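Local coordinates for ATP/GTP-binding site-containing protein A (Brucella abortus, PDB 6NTR), which acts in the periplasm to maintain cell envelope integrity, at residues 7-12 against 237-242; 119-124 against 156-161; 189-194 against 206-211. One frame throughout, in Å; residues are numbered along the deposited sequence.

Contact 1 (7-12 against 237-242); sequences PHRAIY and KLDIYD. With EDO (1,2-ethanediol), chain G.
Near the two ends of the modelled chain, the first and last strands of the beta-barrel-like fold pair antiparallel, and H8 to I11 face I240 to K237. R9 with D239 and I11 with K237 are hydrogen-bonded pairs; H8 with I240 and A10 with L238 are non-hydrogen-bonded pairs. R9 is held from both directions: its N donates to D239 O at 3.0 Å, and D239 N donates to R9 O at 2.9 Å. I11 N continues the ladder to K237 O. The return bond from K237 N to I11 O is weak. Beyond the strand proper, Y241 N still reaches P7 O, with the donor tilted 30° from the carbonyl plane.

H8, A10, L238 and I240 lie on one face of the pair. Here L238 CD1 sits 4.1 Å from both H8 CD2 and A10 CB. H8 ND1 is hydrogen-bonded to V6 O, which helps to set the turn of the imidazole, and its ring meets that of Y34 on strand 25-39. An ethanediol, probably from the crystallisation liquor, lies at the edge of the H8 ring and of the Y12 ring.

R9, I11, K237 and D239 lie on the other face. The extended side chain of R9, with CG anti to the backbone N (chi1 -178°), runs beside D239. R9 NH1 stays 4.1 Å from D239 OD2, beyond a salt bridge. K237 NZ makes a salt bridge with that oxygen. I11 CD1 packs over one face of the guanidinium.

The Y241 ring lies back over the start of the first strand. H8 CA makes a CH-pi contact over one face of the Y241 ring, 4.3 Å from its centroid. Y241 OH is hydrogen-bonded to E35 OE2 and rests 3.3 Å from R9 CB.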
ATOM      1  N   PRO A   7       2.054  16.246  -1.600  1.00 61.99           N
ATOM      2  CA  PRO A   7       1.392  15.735  -2.792  1.00 58.17           C
ATOM      3  C   PRO A   7       2.403  15.410  -3.855  1.00 56.04           C
ATOM      4  O   PRO A   7       3.257  16.212  -4.139  1.00 58.88           O
ATOM      5  CB  PRO A   7       0.534  16.911  -3.237  1.00 56.84           C
ATOM      6  CG  PRO A   7       0.416  17.772  -2.044  1.00 60.48           C
ATOM      7  CD  PRO A   7       1.724  17.647  -1.356  1.00 62.54           C
ATOM      8  N   HIS A   8       2.326  14.223  -4.418  1.00 49.51           N
ATOM      9  CA  HIS A   8       3.325  13.818  -5.374  1.00 45.82           C
ATOM     10  C   HIS A   8       2.903  12.650  -6.222  1.00 44.61           C
ATOM     11  O   HIS A   8       1.985  11.949  -5.901  1.00 46.65           O
ATOM     12  CB  HIS A   8       4.549  13.365  -4.589  1.00 50.16           C
ATOM     13  CG  HIS A   8       4.271  12.190  -3.719  1.00 50.08           C
ATOM     14  ND1 HIS A   8       3.605  12.300  -2.525  1.00 51.58           N
ATOM     15  CD2 HIS A   8       4.490  10.876  -3.906  1.00 48.94           C
ATOM     16  CE1 HIS A   8       3.459  11.107  -1.996  1.00 49.87           C
ATOM     17  NE2 HIS A   8       3.985  10.225  -2.816  1.00 48.94           N
ATOM     18  N   ARG A   9       3.628  12.435  -7.296  1.00 44.90           N
ATOM     19  CA  ARG A   9       3.403  11.303  -8.175  1.00 45.80           C
ATOM     20  C   ARG A   9       4.721  10.573  -8.148  1.00 57.35           C
ATOM     21  O   ARG A   9       5.771  11.178  -8.251  1.00 67.83           O
ATOM     22  CB  ARG A   9       3.034  11.702  -9.596  1.00 44.89           C
ATOM     23  CG  ARG A   9       2.752  10.511 -10.496  1.00 42.77           C
ATOM     24  CD  ARG A   9       2.365  10.971 -11.886  1.00 51.97           C
ATOM     25  NE  ARG A   9       2.497   9.928 -12.890  1.00 61.88           N
ATOM     26  CZ  ARG A   9       3.148  10.088 -14.031  1.00 66.43           C
ATOM     27  NH1 ARG A   9       3.725  11.244 -14.294  1.00 71.32           N
ATOM     28  NH2 ARG A   9       3.225   9.100 -14.903  1.00 61.23           N
ATOM     29  N   ALA A  10       4.665   9.268  -7.989  1.00 53.38           N
ATOM     30  CA  ALA A  10       5.869   8.472  -7.870  1.00 42.68           C
ATOM     31  C   ALA A  10       5.717   7.222  -8.716  1.00 46.95           C
ATOM     32  O   ALA A  10       4.716   6.508  -8.614  1.00 45.32           O
ATOM     33  CB  ALA A  10       6.111   8.114  -6.420  1.00 41.37           C
ATOM     34  N   ILE A  11       6.701   6.969  -9.560  1.00 48.69           N
ATOM     35  CA  ILE A  11       6.685   5.828 -10.455  1.00 50.11           C
ATOM     36  C   ILE A  11       7.766   4.882  -9.995  1.00 53.42           C
ATOM     37  O   ILE A  11       8.937   5.269  -9.893  1.00 49.65           O
ATOM     38  CB  ILE A  11       6.944   6.231 -11.906  1.00 48.19           C
ATOM     39  CG1 ILE A  11       5.927   7.256 -12.365  1.00 47.22           C
ATOM     40  CG2 ILE A  11       6.871   5.021 -12.770  1.00 51.62           C
ATOM     41  CD1 ILE A  11       6.278   7.815 -13.702  1.00 54.36           C
ATOM     42  N   TYR A  12       7.384   3.640  -9.749  1.00 54.62           N
ATOM     43  CA  TYR A  12       8.301   2.615  -9.295  1.00 45.26           C
ATOM     44  C   TYR A  12       8.440   1.575 -10.388  1.00 40.65           C
ATOM     45  O   TYR A  12       7.471   1.266 -11.082  1.00 40.01           O
ATOM     46  CB  TYR A  12       7.802   1.956  -8.007  1.00 45.13           C
ATOM     47  CG  TYR A  12       7.598   2.890  -6.842  1.00 48.08           C
ATOM     48  CD1 TYR A  12       6.376   3.500  -6.631  1.00 50.60           C
ATOM     49  CD2 TYR A  12       8.615   3.136  -5.936  1.00 48.40           C
ATOM     50  CE1 TYR A  12       6.184   4.341  -5.565  1.00 50.47           C
ATOM     51  CE2 TYR A  12       8.426   3.975  -4.868  1.00 49.25           C
ATOM     52  CZ  TYR A  12       7.205   4.579  -4.689  1.00 48.55           C
ATOM     53  OH  TYR A  12       6.961   5.423  -3.635  1.00 48.13           O
ATOM     54  N   LYS A 237      11.047   7.929 -10.609  1.00 54.94           N
ATOM     55  CA  LYS A 237      10.709   9.303 -10.948  1.00 56.16           C
ATOM     56  C   LYS A 237       9.793   9.866  -9.879  1.00 57.56           C
ATOM     57  O   LYS A 237       8.851   9.193  -9.447  1.00 55.88           O
ATOM     58  CB  LYS A 237      10.032   9.372 -12.312  1.00 59.48           C
ATOM     59  CG  LYS A 237       9.794  10.768 -12.854  1.00 63.97           C
ATOM     60  CD  LYS A 237       9.209  10.687 -14.265  1.00 64.52           C
ATOM     61  CE  LYS A 237       9.012  12.055 -14.867  1.00 65.55           C
ATOM     62  NZ  LYS A 237       8.069  12.845 -14.032  1.00 63.92           N
ATOM     63  N   LEU A 238      10.043  11.098  -9.455  1.00 60.70           N
ATOM     64  CA  LEU A 238       9.296  11.694  -8.360  1.00 59.81           C
ATOM     65  C   LEU A 238       8.921  13.112  -8.738  1.00 68.53           C
ATOM     66  O   LEU A 238       9.797  13.924  -9.063  1.00 75.17           O
ATOM     67  CB  LEU A 238      10.108  11.678  -7.068  1.00 53.59           C
ATOM     68  CG  LEU A 238       9.392  12.374  -5.931  1.00 49.34           C
ATOM     69  CD1 LEU A 238       8.231  11.511  -5.503  1.00 44.56           C
ATOM     70  CD2 LEU A 238      10.347  12.627  -4.791  1.00 49.90           C
ATOM     71  N   ASP A 239       7.625  13.402  -8.697  1.00 67.41           N
ATOM     72  CA  ASP A 239       7.103  14.713  -9.044  1.00 68.23           C
ATOM     73  C   ASP A 239       6.442  15.304  -7.815  1.00 66.43           C
ATOM     74  O   ASP A 239       5.492  14.728  -7.276  1.00 61.95           O
ATOM     75  CB  ASP A 239       6.133  14.627 -10.216  1.00 67.95           C
ATOM     76  CG  ASP A 239       6.847  14.413 -11.522  1.00 72.78           C
ATOM     77  OD1 ASP A 239       7.851  15.123 -11.760  1.00 75.48           O
ATOM     78  OD2 ASP A 239       6.409  13.538 -12.302  1.00 74.58           O
ATOM     79  N   ILE A 240       6.959  16.444  -7.375  1.00 70.20           N
ATOM     80  CA  ILE A 240       6.505  17.114  -6.167  1.00 72.97           C
ATOM     81  C   ILE A 240       5.548  18.223  -6.570  1.00 80.05           C
ATOM     82  O   ILE A 240       5.934  19.149  -7.290  1.00 82.16           O
ATOM     83  CB  ILE A 240       7.683  17.687  -5.373  1.00 71.83           C
ATOM     84  CG1 ILE A 240       8.715  16.604  -5.074  1.00 65.38           C
ATOM     85  CG2 ILE A 240       7.181  18.320  -4.100  1.00 79.11           C
ATOM     86  CD1 ILE A 240       9.969  16.727  -5.905  1.00 65.85           C
ATOM     87  N   TYR A 241       4.313  18.144  -6.095  1.00 85.21           N
ATOM     88  CA  TYR A 241       3.313  19.148  -6.415  1.00 86.83           C
ATOM     89  C   TYR A 241       3.389  20.305  -5.420  1.00 88.88           C
ATOM     90  O   TYR A 241       4.014  20.204  -4.363  1.00 88.39           O
ATOM     91  CB  TYR A 241       1.916  18.534  -6.415  1.00 83.54           C
ATOM     92  CG  TYR A 241       1.716  17.400  -7.404  1.00 75.10           C
ATOM     93  CD1 TYR A 241       2.394  17.369  -8.619  1.00 71.31           C
ATOM     94  CD2 TYR A 241       0.830  16.371  -7.123  1.00 66.01           C
ATOM     95  CE1 TYR A 241       2.198  16.334  -9.506  1.00 67.52           C
ATOM     96  CE2 TYR A 241       0.623  15.345  -7.999  1.00 63.62           C
ATOM     97  CZ  TYR A 241       1.308  15.324  -9.185  1.00 68.59           C
ATOM     98  OH  TYR A 241       1.089  14.283 -10.053  1.00 72.51           O
ATOM     99  N   ASP A 242       2.733  21.410  -5.774  1.00 91.19           N
ATOM    100  CA  ASP A 242       2.815  22.654  -4.996  1.00 89.09           C
ATOM    101  C   ASP A 242       2.191  22.565  -3.603  1.00 85.19           C
ATOM    102  O   ASP A 242       2.370  23.463  -2.772  1.00 82.53           O
ATOM    103  CB  ASP A 242       2.151  23.799  -5.761  1.00 90.43           C
ATOM    104  CG  ASP A 242       0.671  23.565  -5.987  1.00 90.05           C
ATOM    105  OD1 ASP A 242       0.271  22.384  -6.040  1.00 86.20           O
ATOM    106  OD2 ASP A 242      -0.089  24.556  -6.102  1.00 93.54           O
TER
HETATM  107  C1  EDO G 303       4.833   7.128  -1.328  1.00 30.95           C
HETATM  108  O1  EDO G 303       5.785   7.037  -2.396  1.00 38.44           O
HETATM  109  C2  EDO G 303       4.136   5.794  -1.171  1.00 34.28           C
HETATM  110  O2  EDO G 303       3.290   5.900  -0.028  1.00 43.80           O

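Contact 2 (119-124 against 156-161); sequences DLKGTQ and DRVVAT
L120 lays its CD1 methyl against the backbone of R157, 3.4 Å from R157 CA and 3.5 Å from R157 N. The same methyl also meets D156 C. The side chains of D156 and R157 set off away from this contact, so L120 meets main chain there.

V158 carries the other half. Its CA-CB bond points toward 119-124, and its two methyls part to different neighbours. CG1 stands between the backbone N and the carbonyl carbon (chi1 51°) and faces K121. The lysine chain runs crosswise over the valine. It bends at chi3 (-43°), which brings its end back over the methyl: K121 CE is 3.8 Å and K121 NZ 3.4 Å from V158 CG1. V158 CG2 turns to T123, 4.1 Å from T123 CB. These two side chains pass one another, pointing opposite ways. T123 OG1 is hydrogen-bonded to T147 OG1 of strand 143-148 and weakly accepts from Q124 N.

The touching parts, 120-123 and 156-158, diverge by 39° and share no hydrogen bond. Each segment is held by other strands instead. L120 and T106 of strand 105-112 are joined by backbone bonding, as are V159 and L148 of strand 143-148. The contact therefore packs L120 and the residues that follow, on leaving strand 116-121, against the loop leading into strand 159-165, at the surface of the fold. It is van der Waals packing of methyls on main chain and on the lysine, with no directed bond between the segments; their placing probably depends on the strands beside them.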
ATOM      1  N   ASP A 119     -21.026  -4.552   8.954  1.00 81.80           N
ATOM      2  CA  ASP A 119     -20.499  -4.022  10.199  1.00 80.23           C
ATOM      3  C   ASP A 119     -19.200  -4.745  10.533  1.00 84.50           C
ATOM      4  O   ASP A 119     -19.191  -5.969  10.706  1.00 88.13           O
ATOM      5  CB  ASP A 119     -21.509  -4.185  11.328  1.00 84.58           C
ATOM      6  CG  ASP A 119     -22.292  -2.932  11.575  1.00 88.03           C
ATOM      7  OD1 ASP A 119     -21.801  -1.868  11.149  1.00 82.01           O
ATOM      8  OD2 ASP A 119     -23.371  -2.995  12.207  1.00 96.11           O
ATOM      9  N   LEU A 120     -18.104  -4.000  10.618  1.00 82.24           N
ATOM     10  CA  LEU A 120     -16.819  -4.568  10.982  1.00 74.49           C
ATOM     11  C   LEU A 120     -16.280  -3.886  12.232  1.00 74.42           C
ATOM     12  O   LEU A 120     -16.850  -2.916  12.742  1.00 80.48           O
ATOM     13  CB  LEU A 120     -15.807  -4.437   9.841  1.00 67.42           C
ATOM     14  CG  LEU A 120     -15.994  -5.249   8.575  1.00 61.56           C
ATOM     15  CD1 LEU A 120     -14.767  -5.092   7.711  1.00 58.73           C
ATOM     16  CD2 LEU A 120     -16.215  -6.690   8.953  1.00 70.65           C
ATOM     17  N   LYS A 121     -15.156  -4.404  12.718  1.00 69.38           N
ATOM     18  CA  LYS A 121     -14.489  -3.887  13.901  1.00 64.29           C
ATOM     19  C   LYS A 121     -14.015  -2.479  13.634  1.00 62.55           C
ATOM     20  O   LYS A 121     -13.507  -2.198  12.568  1.00 62.95           O
ATOM     21  CB  LYS A 121     -13.304  -4.799  14.242  1.00 68.42           C
ATOM     22  CG  LYS A 121     -12.260  -4.207  15.179  1.00 73.75           C
ATOM     23  CD  LYS A 121     -10.947  -4.980  15.139  1.00 71.76           C
ATOM     24  CE  LYS A 121     -11.176  -6.478  15.135  1.00 72.74           C
ATOM     25  NZ  LYS A 121     -10.096  -7.233  14.441  1.00 67.58           N
ATOM     26  N   GLY A 122     -14.163  -1.590  14.599  1.00 63.70           N
ATOM     27  CA  GLY A 122     -13.741  -0.219  14.414  1.00 62.50           C
ATOM     28  C   GLY A 122     -12.261  -0.161  14.152  1.00 74.74           C
ATOM     29  O   GLY A 122     -11.494  -0.867  14.788  1.00 78.84           O
ATOM     30  N   THR A 123     -11.851   0.686  13.216  1.00 66.19           N
ATOM     31  CA  THR A 123     -10.447   0.784  12.845  1.00 62.81           C
ATOM     32  C   THR A 123     -10.048   2.142  12.320  1.00 59.21           C
ATOM     33  O   THR A 123     -10.631   3.139  12.679  1.00 65.02           O
ATOM     34  CB  THR A 123     -10.042  -0.328  11.860  1.00 66.27           C
ATOM     35  OG1 THR A 123      -8.630  -0.311  11.670  1.00 71.43           O
ATOM     36  CG2 THR A 123     -10.699  -0.129  10.549  1.00 68.28           C
ATOM     37  N   GLN A 124      -9.011   2.164  11.501  1.00 54.79           N
ATOM     38  CA  GLN A 124      -8.506   3.377  10.883  1.00 54.41           C
ATOM     39  C   GLN A 124      -8.307   3.134   9.384  1.00 55.01           C
ATOM     40  O   GLN A 124      -8.423   2.021   8.916  1.00 56.00           O
ATOM     41  CB  GLN A 124      -7.260   3.919  11.568  1.00 57.36           C
ATOM     42  CG  GLN A 124      -6.066   3.001  11.551  1.00 59.07           C
ATOM     43  CD  GLN A 124      -4.794   3.711  11.924  1.00 59.41           C
ATOM     44  OE1 GLN A 124      -4.766   4.919  12.070  1.00 59.43           O
ATOM     45  NE2 GLN A 124      -3.731   2.958  12.070  1.00 60.62           N
ATOM     46  N   ASP A 156     -13.561  -6.691   2.619  1.00 81.77           N
ATOM     47  CA  ASP A 156     -14.487  -7.248   3.583  1.00 82.95           C
ATOM     48  C   ASP A 156     -13.863  -7.540   4.941  1.00 74.05           C
ATOM     49  O   ASP A 156     -14.323  -8.435   5.633  1.00 74.19           O
ATOM     50  CB  ASP A 156     -15.054  -8.537   3.021  1.00 97.61           C
ATOM     51  CG  ASP A 156     -14.008  -9.375   2.335  1.00105.69           C
ATOM     52  OD1 ASP A 156     -12.848  -8.929   2.255  1.00105.19           O
ATOM     53  OD2 ASP A 156     -14.340 -10.483   1.876  1.00111.48           O
ATOM     54  N   ARG A 157     -12.814  -6.829   5.325  1.00 69.86           N
ATOM     55  CA  ARG A 157     -12.230  -7.100   6.631  1.00 68.10           C
ATOM     56  C   ARG A 157     -11.248  -6.090   7.182  1.00 65.64           C
ATOM     57  O   ARG A 157     -10.820  -5.188   6.496  1.00 60.83           O
ATOM     58  CB  ARG A 157     -11.602  -8.481   6.653  1.00 68.34           C
ATOM     59  CG  ARG A 157     -10.156  -8.491   6.254  1.00 73.03           C
ATOM     60  CD  ARG A 157     -10.028  -8.666   4.766  1.00 85.09           C
ATOM     61  NE  ARG A 157      -8.711  -9.133   4.394  1.00 92.20           N
ATOM     62  CZ  ARG A 157      -8.349 -10.401   4.438  1.00 95.42           C
ATOM     63  NH1 ARG A 157      -7.134 -10.758   4.076  1.00 94.45           N
ATOM     64  NH2 ARG A 157      -9.208 -11.312   4.839  1.00 97.00           N
ATOM     65  N   VAL A 158     -10.938  -6.245   8.464  1.00 70.40           N
ATOM     66  CA  VAL A 158      -9.924  -5.444   9.136  1.00 62.86           C
ATOM     67  C   VAL A 158      -8.661  -6.279   9.249  1.00 57.24           C
ATOM     68  O   VAL A 158      -8.720  -7.484   9.537  1.00 60.79           O
ATOM     69  CB  VAL A 158     -10.408  -4.977  10.516  1.00 61.68           C
ATOM     70  CG1 VAL A 158     -10.931  -6.145  11.310  1.00 72.54           C
ATOM     71  CG2 VAL A 158      -9.283  -4.325  11.251  1.00 53.27           C
ATOM     72  N   VAL A 159      -7.517  -5.664   8.971  1.00 51.26           N
ATOM     73  CA  VAL A 159      -6.247  -6.364   8.991  1.00 50.96           C
ATOM     74  C   VAL A 159      -5.424  -5.844  10.148  1.00 52.26           C
ATOM     75  O   VAL A 159      -5.343  -4.632  10.367  1.00 53.19           O
ATOM     76  CB  VAL A 159      -5.475  -6.201   7.674  1.00 53.69           C
ATOM     77  CG1 VAL A 159      -6.153  -6.979   6.592  1.00 62.35           C
ATOM     78  CG2 VAL A 159      -5.320  -4.737   7.310  1.00 50.26           C
ATOM     79  N   ALA A 160      -4.803  -6.765  10.874  1.00 52.46           N
ATOM     80  CA  ALA A 160      -3.848  -6.420  11.908  1.00 55.36           C
ATOM     81  C   ALA A 160      -2.490  -6.177  11.260  1.00 55.86           C
ATOM     82  O   ALA A 160      -2.027  -7.004  10.469  1.00 59.51           O
ATOM     83  CB  ALA A 160      -3.758  -7.550  12.930  1.00 63.59           C
ATOM     84  N   THR A 161      -1.879  -5.047  11.573  1.00 52.92           N
ATOM     85  CA  THR A 161      -0.579  -4.709  11.035  1.00 50.68           C
ATOM     86  C   THR A 161       0.440  -4.438  12.147  1.00 50.01           C
ATOM     87  O   THR A 161       0.182  -3.668  13.046  1.00 49.97           O
ATOM     88  CB  THR A 161      -0.660  -3.506  10.078  1.00 54.61           C
ATOM     89  OG1 THR A 161      -0.781  -2.295  10.819  1.00 60.95           O
ATOM     90  CG2 THR A 161      -1.847  -3.638   9.162  1.00 52.96           C
TER

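Contact 3 (189-194 against 206-211); sequences PVTIAY and IYRINF
V190 begins the paired part of a beta hairpin, strands 187-195 and 207-214, in the beta-barrel-like fold. It forms a hydrogen-bonded antiparallel pair with F211: V190 N gives to F211 O and F211 N to V190 O. The F211 ring stands beside the valine with one face against it. V190 CB is 3.8 Å from the ring centroid, a CH-pi contact 21° off the normal. F211 CG stands between its backbone N and carbonyl carbon (chi1 61°), which carries the ring across to this valine.

T191, on the other face of the hairpin with N210, lies alongside it and points the same way. T191 CG2 is 4.1 Å from R208 CG. I192 returns to the V190 face. I192 N donates to I209 O at 2.9 Å, and I209 N to I192 O. I192 CD1 comes to the edge of the F211 ring in its plane, 3.8 Å from CE1. L133 of helix 126-138 packs on V190, I192 and F211.

A193 follows on the T191 face, where its CB meets R208 CD. Y194 closes the row. Y194 N donates to Y207 O at 2.8 Å, and Y194 OH is hydrogen-bonded to a glycerol. The two tyrosines form a T-shaped (edge-to-face) pair, planes at 61°. The edge of Y207 meets the face of Y194, with Y207 CD2 3.3 Å from Y194 CD1.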
ATOM      1  N   PRO A 189      13.663   3.012   8.075  1.00 50.09           N
ATOM      2  CA  PRO A 189      13.345   1.745   7.433  1.00 47.27           C
ATOM      3  C   PRO A 189      12.066   1.277   8.084  1.00 48.35           C
ATOM      4  O   PRO A 189      11.962   1.374   9.288  1.00 48.36           O
ATOM      5  CB  PRO A 189      14.511   0.855   7.822  1.00 48.59           C
ATOM      6  CG  PRO A 189      15.614   1.789   8.161  1.00 51.13           C
ATOM      7  CD  PRO A 189      14.944   2.963   8.791  1.00 52.32           C
ATOM      8  N   VAL A 190      11.107   0.787   7.314  1.00 49.62           N
ATOM      9  CA  VAL A 190       9.848   0.355   7.896  1.00 45.76           C
ATOM     10  C   VAL A 190       9.475  -0.987   7.304  1.00 50.71           C
ATOM     11  O   VAL A 190       9.560  -1.183   6.087  1.00 51.39           O
ATOM     12  CB  VAL A 190       8.725   1.379   7.676  1.00 38.45           C
ATOM     13  CG1 VAL A 190       7.561   1.033   8.551  1.00 35.81           C
ATOM     14  CG2 VAL A 190       9.205   2.768   7.982  1.00 37.89           C
ATOM     15  N   THR A 191       9.092  -1.912   8.176  1.00 53.42           N
ATOM     16  CA  THR A 191       8.539  -3.202   7.808  1.00 47.89           C
ATOM     17  C   THR A 191       7.130  -3.270   8.375  1.00 49.49           C
ATOM     18  O   THR A 191       6.930  -3.067   9.573  1.00 49.02           O
ATOM     19  CB  THR A 191       9.409  -4.350   8.339  1.00 42.47           C
ATOM     20  OG1 THR A 191      10.710  -4.289   7.746  1.00 47.79           O
ATOM     21  CG2 THR A 191       8.793  -5.690   8.020  1.00 38.67           C
ATOM     22  N   ILE A 192       6.153  -3.526   7.519  1.00 51.29           N
ATOM     23  CA  ILE A 192       4.780  -3.735   7.955  1.00 50.60           C
ATOM     24  C   ILE A 192       4.399  -5.163   7.603  1.00 47.72           C
ATOM     25  O   ILE A 192       4.479  -5.556   6.433  1.00 48.30           O
ATOM     26  CB  ILE A 192       3.823  -2.720   7.317  1.00 46.51           C
ATOM     27  CG1 ILE A 192       4.311  -1.304   7.623  1.00 45.30           C
ATOM     28  CG2 ILE A 192       2.434  -2.919   7.841  1.00 43.93           C
ATOM     29  CD1 ILE A 192       3.328  -0.218   7.288  1.00 44.29           C
ATOM     30  N   ALA A 193       4.030  -5.948   8.613  1.00 48.96           N
ATOM     31  CA  ALA A 193       3.550  -7.308   8.417  1.00 48.72           C
ATOM     32  C   ALA A 193       2.052  -7.338   8.655  1.00 45.25           C
ATOM     33  O   ALA A 193       1.572  -6.791   9.650  1.00 44.25           O
ATOM     34  CB  ALA A 193       4.251  -8.295   9.345  1.00 49.14           C
ATOM     35  N   TYR A 194       1.328  -7.977   7.742  1.00 44.96           N
ATOM     36  CA  TYR A 194      -0.123  -7.948   7.709  1.00 44.37           C
ATOM     37  C   TYR A 194      -0.639  -9.306   8.147  1.00 43.86           C
ATOM     38  O   TYR A 194      -0.230 -10.335   7.605  1.00 48.51           O
ATOM     39  CB  TYR A 194      -0.626  -7.603   6.301  1.00 45.42           C
ATOM     40  CG  TYR A 194      -0.453  -6.150   5.841  1.00 49.94           C
ATOM     41  CD1 TYR A 194       0.797  -5.627   5.570  1.00 45.35           C
ATOM     42  CD2 TYR A 194      -1.555  -5.336   5.600  1.00 61.25           C
ATOM     43  CE1 TYR A 194       0.952  -4.331   5.131  1.00 49.06           C
ATOM     44  CE2 TYR A 194      -1.406  -4.035   5.150  1.00 62.87           C
ATOM     45  CZ  TYR A 194      -0.146  -3.541   4.919  1.00 57.32           C
ATOM     46  OH  TYR A 194       0.018  -2.251   4.472  1.00 58.47           O
ATOM     47  N   ILE A 206      -0.048 -12.662   6.208  1.00 64.61           N
ATOM     48  CA  ILE A 206      -0.543 -12.906   4.861  1.00 65.82           C
ATOM     49  C   ILE A 206       0.289 -12.149   3.834  1.00 61.65           C
ATOM     50  O   ILE A 206       0.388 -12.570   2.681  1.00 64.62           O
ATOM     51  CB  ILE A 206      -2.027 -12.532   4.758  1.00 67.78           C
ATOM     52  CG1 ILE A 206      -2.193 -11.060   5.104  1.00 70.18           C
ATOM     53  CG2 ILE A 206      -2.879 -13.409   5.673  1.00 66.51           C
ATOM     54  CD1 ILE A 206      -3.600 -10.634   5.217  1.00 71.50           C
ATOM     55  N   TYR A 207       0.924 -11.057   4.233  1.00 57.06           N
ATOM     56  CA  TYR A 207       1.698 -10.241   3.317  1.00 51.59           C
ATOM     57  C   TYR A 207       2.626  -9.385   4.164  1.00 49.33           C
ATOM     58  O   TYR A 207       2.295  -9.020   5.290  1.00 51.26           O
ATOM     59  CB  TYR A 207       0.760  -9.404   2.425  1.00 44.36           C
ATOM     60  CG  TYR A 207       1.296  -8.106   1.859  1.00 46.60           C
ATOM     61  CD1 TYR A 207       1.980  -8.077   0.649  1.00 50.94           C
ATOM     62  CD2 TYR A 207       1.054  -6.902   2.490  1.00 44.10           C
ATOM     63  CE1 TYR A 207       2.447  -6.878   0.114  1.00 49.66           C
ATOM     64  CE2 TYR A 207       1.520  -5.708   1.965  1.00 42.33           C
ATOM     65  CZ  TYR A 207       2.212  -5.701   0.788  1.00 50.21           C
ATOM     66  OH  TYR A 207       2.660  -4.504   0.291  1.00 60.21           O
ATOM     67  N   ARG A 208       3.800  -9.091   3.628  1.00 47.97           N
ATOM     68  CA  ARG A 208       4.783  -8.315   4.361  1.00 41.04           C
ATOM     69  C   ARG A 208       5.523  -7.396   3.405  1.00 46.21           C
ATOM     70  O   ARG A 208       5.973  -7.845   2.347  1.00 53.59           O
ATOM     71  CB  ARG A 208       5.772  -9.237   5.058  1.00 41.20           C
ATOM     72  CG  ARG A 208       6.777  -8.500   5.899  1.00 44.46           C
ATOM     73  CD  ARG A 208       7.403  -9.424   6.911  1.00 51.31           C
ATOM     74  NE  ARG A 208       8.272 -10.408   6.282  1.00 59.74           N
ATOM     75  CZ  ARG A 208       9.396 -10.117   5.639  1.00 64.91           C
ATOM     76  NH1 ARG A 208       9.831  -8.866   5.549  1.00 64.40           N
ATOM     77  NH2 ARG A 208      10.096 -11.091   5.093  1.00 68.88           N
ATOM     78  N   ILE A 209       5.676  -6.147   3.801  1.00 45.39           N
ATOM     79  CA  ILE A 209       6.375  -5.175   3.004  1.00 41.36           C
ATOM     80  C   ILE A 209       7.419  -4.395   3.777  1.00 36.90           C
ATOM     81  O   ILE A 209       7.162  -3.931   4.853  1.00 39.35           O
ATOM     82  CB  ILE A 209       5.390  -4.178   2.355  1.00 45.01           C
ATOM     83  CG1 ILE A 209       6.132  -3.231   1.437  1.00 53.93           C
ATOM     84  CG2 ILE A 209       4.678  -3.351   3.392  1.00 36.45           C
ATOM     85  CD1 ILE A 209       5.241  -2.277   0.677  1.00 57.88           C
ATOM     86  N   ASN A 210       8.580  -4.230   3.180  1.00 37.19           N
ATOM     87  CA  ASN A 210       9.641  -3.463   3.765  1.00 37.03           C
ATOM     88  C   ASN A 210       9.854  -2.231   2.921  1.00 47.81           C
ATOM     89  O   ASN A 210       9.960  -2.333   1.732  1.00 58.32           O
ATOM     90  CB  ASN A 210      10.935  -4.259   3.770  1.00 40.32           C
ATOM     91  CG  ASN A 210      10.822  -5.536   4.538  1.00 56.45           C
ATOM     92  OD1 ASN A 210      10.268  -6.510   4.070  1.00 60.17           O
ATOM     93  ND2 ASN A 210      11.359  -5.536   5.735  1.00 66.92           N
ATOM     94  N   PHE A 211       9.932  -1.067   3.533  1.00 44.31           N
ATOM     95  CA  PHE A 211      10.156   0.142   2.782  1.00 39.14           C
ATOM     96  C   PHE A 211      10.920   1.185   3.565  1.00 47.03           C
ATOM     97  O   PHE A 211      10.981   1.123   4.760  1.00 53.99           O
ATOM     98  CB  PHE A 211       8.815   0.723   2.279  1.00 42.81           C
ATOM     99  CG  PHE A 211       7.852   1.094   3.363  1.00 45.63           C
ATOM    100  CD1 PHE A 211       6.991   0.171   3.881  1.00 45.22           C
ATOM    101  CD2 PHE A 211       7.808   2.367   3.850  1.00 43.29           C
ATOM    102  CE1 PHE A 211       6.115   0.508   4.872  1.00 42.73           C
ATOM    103  CE2 PHE A 211       6.937   2.705   4.844  1.00 39.56           C
ATOM    104  CZ  PHE A 211       6.091   1.774   5.352  1.00 39.40           C
TER

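In the fold
Contact 1 joins residues near the two ends of the modelled chain, and contacts 2 and 3 both fall between its two segments in the sequence, in series. Contacts 2 and 3 touch, with centres 18 Å apart. T161 and I192 sit on the neighbouring strands 159-165 and 187-195, with T161 CB 3.9 Å from I192 CG2; R157 NH1 also packs 3.7 Å from I206 CD1. Contact 1 stands apart. Its nearest atoms are about 8 Å from contact 3 and about 17 Å from contact 2, which lies on the opposite side of the chain's centre. The ethanediol at contact 1 and the glycerol at Y194 in contact 3 are probably crystallisation additives.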